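Local structure of IPT/TIG domain-containing protein (Bacteroides thetaiotaomicron, 3TC9) at residues S21-K26 with E99-Q104. The protein is of uncertain function but probably serves as an auxiliary nutrient-binding protein, joining an immunoglobulin-like IPT/TIG domain to a six-bladed beta-propeller. Numbering follows the deposited sequence.
With EDO (1,2-ethanediol), chain S.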
loop_
_atom_site.group_PDB
_atom_site.type_symbol
_atom_site.label_atom_id
_atom_site.label_comp_id
_atom_site.label_asym_id
_atom_site.label_seq_id
_atom_site.Cartn_x
_atom_site.Cartn_y
_atom_site.Cartn_z
ATOM N N SER B 21 -30.068 -14.666 -21.677
ATOM C CA SER B 21 -29.127 -14.985 -22.744
ATOM C C SER B 21 -27.818 -14.206 -22.548
ATOM O O SER B 21 -26.750 -14.746 -22.829
ATOM C CB SER B 21 -29.726 -14.713 -24.121
ATOM O OG SER B 21 -30.065 -13.354 -24.317
ATOM N N GLU B 22 -27.891 -12.953 -22.071
ATOM C CA GLU B 22 -26.701 -12.150 -21.794
ATOM C C GLU B 22 -27.032 -10.891 -20.997
ATOM O O GLU B 22 -28.198 -10.503 -20.858
ATOM C CB GLU B 22 -25.903 -11.778 -23.085
ATOM C CG GLU B 22 -26.575 -10.844 -24.081
ATOM C CD GLU B 22 -25.799 -10.623 -25.367
ATOM O OE1 GLU B 22 -25.286 -11.618 -25.929
ATOM O OE2 GLU B 22 -25.722 -9.456 -25.823
ATOM N N PHE B 23 -25.990 -10.267 -20.474
ATOM C CA PHE B 23 -26.107 -9.028 -19.719
ATOM C C PHE B 23 -24.926 -8.118 -20.022
ATOM O O PHE B 23 -23.848 -8.588 -20.372
ATOM C CB PHE B 23 -26.251 -9.273 -18.202
ATOM C CG PHE B 23 -25.090 -9.948 -17.516
ATOM C CD1 PHE B 23 -24.027 -9.206 -17.025
ATOM C CD2 PHE B 23 -25.070 -11.328 -17.344
ATOM C CE1 PHE B 23 -22.937 -9.834 -16.421
ATOM C CE2 PHE B 23 -23.994 -11.951 -16.712
ATOM C CZ PHE B 23 -22.928 -11.198 -16.267
ATOM N N SER B 24 -25.127 -6.811 -19.847
ATOM C CA SER B 24 -24.080 -5.814 -20.031
ATOM C C SER B 24 -24.345 -4.589 -19.132
ATOM O O SER B 24 -25.503 -4.262 -18.904
ATOM C CB SER B 24 -23.967 -5.410 -21.497
ATOM O OG SER B 24 -25.006 -4.534 -21.908
ATOM N N PRO B 25 -23.292 -3.881 -18.639
ATOM C CA PRO B 25 -21.866 -4.215 -18.777
ATOM C C PRO B 25 -21.514 -5.408 -17.895
ATOM O O PRO B 25 -22.244 -5.707 -16.924
ATOM C CB PRO B 25 -21.159 -2.929 -18.336
ATOM C CG PRO B 25 -22.097 -2.321 -17.323
ATOM C CD PRO B 25 -23.496 -2.702 -17.773
ATOM N N LYS B 26 -20.388 -6.091 -18.238
ATOM C CA LYS B 26 -19.916 -7.270 -17.515
ATOM C C LYS B 26 -19.272 -6.872 -16.174
ATOM O O LYS B 26 -19.154 -7.691 -15.265
ATOM C CB LYS B 26 -18.924 -8.077 -18.379
ATOM C CG LYS B 26 -19.547 -8.769 -19.621
ATOM C CD LYS B 26 -20.213 -10.108 -19.298
ATOM C CE LYS B 26 -21.086 -10.582 -20.428
ATOM N NZ LYS B 26 -22.181 -11.452 -19.927
ATOM N N GLU B 99 -22.871 -16.355 -16.332
ATOM C CA GLU B 99 -21.706 -15.593 -15.904
ATOM C C GLU B 99 -22.048 -14.704 -14.719
ATOM O O GLU B 99 -23.180 -14.255 -14.564
ATOM C CB GLU B 99 -21.183 -14.724 -17.056
ATOM C CG GLU B 99 -20.436 -15.465 -18.137
ATOM C CD GLU B 99 -19.528 -14.560 -18.938
ATOM O OE1 GLU B 99 -20.023 -13.962 -19.918
ATOM O OE2 GLU B 99 -18.338 -14.421 -18.574
ATOM N N LYS B 100 -21.060 -14.430 -13.901
ATOM C CA LYS B 100 -21.176 -13.538 -12.754
ATOM C C LYS B 100 -20.773 -12.126 -13.161
ATOM O O LYS B 100 -19.877 -11.965 -13.990
ATOM C CB LYS B 100 -20.273 -14.037 -11.608
ATOM C CG LYS B 100 -20.749 -15.314 -10.943
ATOM C CD LYS B 100 -19.805 -15.681 -9.789
ATOM C CE LYS B 100 -20.237 -16.931 -9.045
ATOM N NZ LYS B 100 -21.127 -16.629 -7.883
ATOM N N PHE B 101 -21.439 -11.106 -12.596
ATOM C CA PHE B 101 -21.109 -9.693 -12.806
ATOM C C PHE B 101 -19.849 -9.359 -11.956
ATOM O O PHE B 101 -19.740 -9.831 -10.816
ATOM C CB PHE B 101 -22.317 -8.817 -12.417
ATOM C CG PHE B 101 -22.067 -7.332 -12.345
ATOM C CD1 PHE B 101 -22.083 -6.551 -13.493
ATOM C CD2 PHE B 101 -21.815 -6.711 -11.123
ATOM C CE1 PHE B 101 -21.841 -5.172 -13.422
ATOM C CE2 PHE B 101 -21.601 -5.336 -11.050
ATOM C CZ PHE B 101 -21.622 -4.582 -12.195
ATOM N N VAL B 102 -18.923 -8.554 -12.497
ATOM C CA VAL B 102 -17.677 -8.235 -11.777
ATOM C C VAL B 102 -17.847 -6.896 -11.058
ATOM O O VAL B 102 -17.945 -5.839 -11.677
ATOM C CB VAL B 102 -16.415 -8.327 -12.693
ATOM C CG1 VAL B 102 -15.125 -8.056 -11.904
ATOM C CG2 VAL B 102 -16.343 -9.708 -13.344
ATOM N N TYR B 103 -17.976 -6.979 -9.734
ATOM C CA TYR B 103 -18.232 -5.829 -8.866
ATOM C C TYR B 103 -16.912 -5.227 -8.378
ATOM O O TYR B 103 -16.015 -5.915 -7.861
ATOM C CB TYR B 103 -19.092 -6.254 -7.657
ATOM C CG TYR B 103 -19.821 -5.147 -6.924
ATOM C CD1 TYR B 103 -19.158 -4.334 -6.005
ATOM C CD2 TYR B 103 -21.199 -4.985 -7.064
ATOM C CE1 TYR B 103 -19.830 -3.325 -5.316
ATOM C CE2 TYR B 103 -21.888 -4.007 -6.349
ATOM C CZ TYR B 103 -21.201 -3.182 -5.474
ATOM O OH TYR B 103 -21.896 -2.246 -4.754
ATOM N N GLN B 104 -16.832 -3.930 -8.545
ATOM C CA GLN B 104 -15.723 -3.118 -8.099
ATOM C C GLN B 104 -16.245 -2.214 -6.974
ATOM O O GLN B 104 -17.099 -1.360 -7.229
ATOM C CB GLN B 104 -15.134 -2.315 -9.294
ATOM C CG GLN B 104 -14.130 -1.194 -8.928
ATOM C CD GLN B 104 -12.795 -1.647 -8.368
ATOM O OE1 GLN B 104 -12.081 -2.481 -8.953
ATOM N NE2 GLN B 104 -12.410 -1.080 -7.230
HETATM C C1 EDO S . -18.246 -3.952 -20.211
HETATM O O1 EDO S . -17.388 -4.172 -19.068
HETATM C C2 EDO S . -18.549 -5.260 -20.941
HETATM O O2 EDO S . -19.915 -5.311 -21.379
#
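The ring of Phe23 meets the 99-104 segment edge-on: its CE2 lies 3.3 Å from Glu99 O, and Lys100 O also sits near the ring plane, so carbonyl oxygens face the slightly positive aromatic C-H rim. One face of this ring carries Lys26 NZ, 3.6 Å above the plane and over its centre, the placement of a cation-pi contact. Phe101 uses its own edge too. Pro25 O lies in the plane of the Phe101 ring, 3.5 Å from CD1, and Phe23 CE1 also comes at its edge, 4.2 Å from Phe101 CB. Phe23 CB points toward the 99-104 segment, and with CG between the backbone N and the carbonyl carbon (chi1 63°) the ring edge comes to Glu99 O. Leu36 and Met34 of strand 33-39 pack against Phe23 and Phe101 respectively, where large apolar rings suit the buried side.

The outer side is polar. Lys26 is long enough to turn back, bent at chi2 (-83°), and set its ammonium over Phe23 while meeting the carboxylate that Glu99 offers on the exposed side. The two chains cross at about a right angle in a salt bridge, Lys26 NZ to Glu99 OE1 3.3 Å; the hydrogen bond within it is weak, as is a second from the same ammonium to Phe23 O. Val102 N donates to Lys26 O at 2.9 Å, and Val102 pairs onward with Gly28, setting strand 102-103 parallel to strand 19-28 at the border of the immunoglobulin-like sheet.

Cutting Phe23 back to an alanine removes the ring beneath NZ and is likely to leave the Glu99 carbonyl without its aromatic C-H partner and a gap beside Phe101 CB. The chemistry implies, between the two segments, one backbone hydrogen bond, with aromatic packing beneath and a solvent-facing charge pair that probably adds only modest attraction.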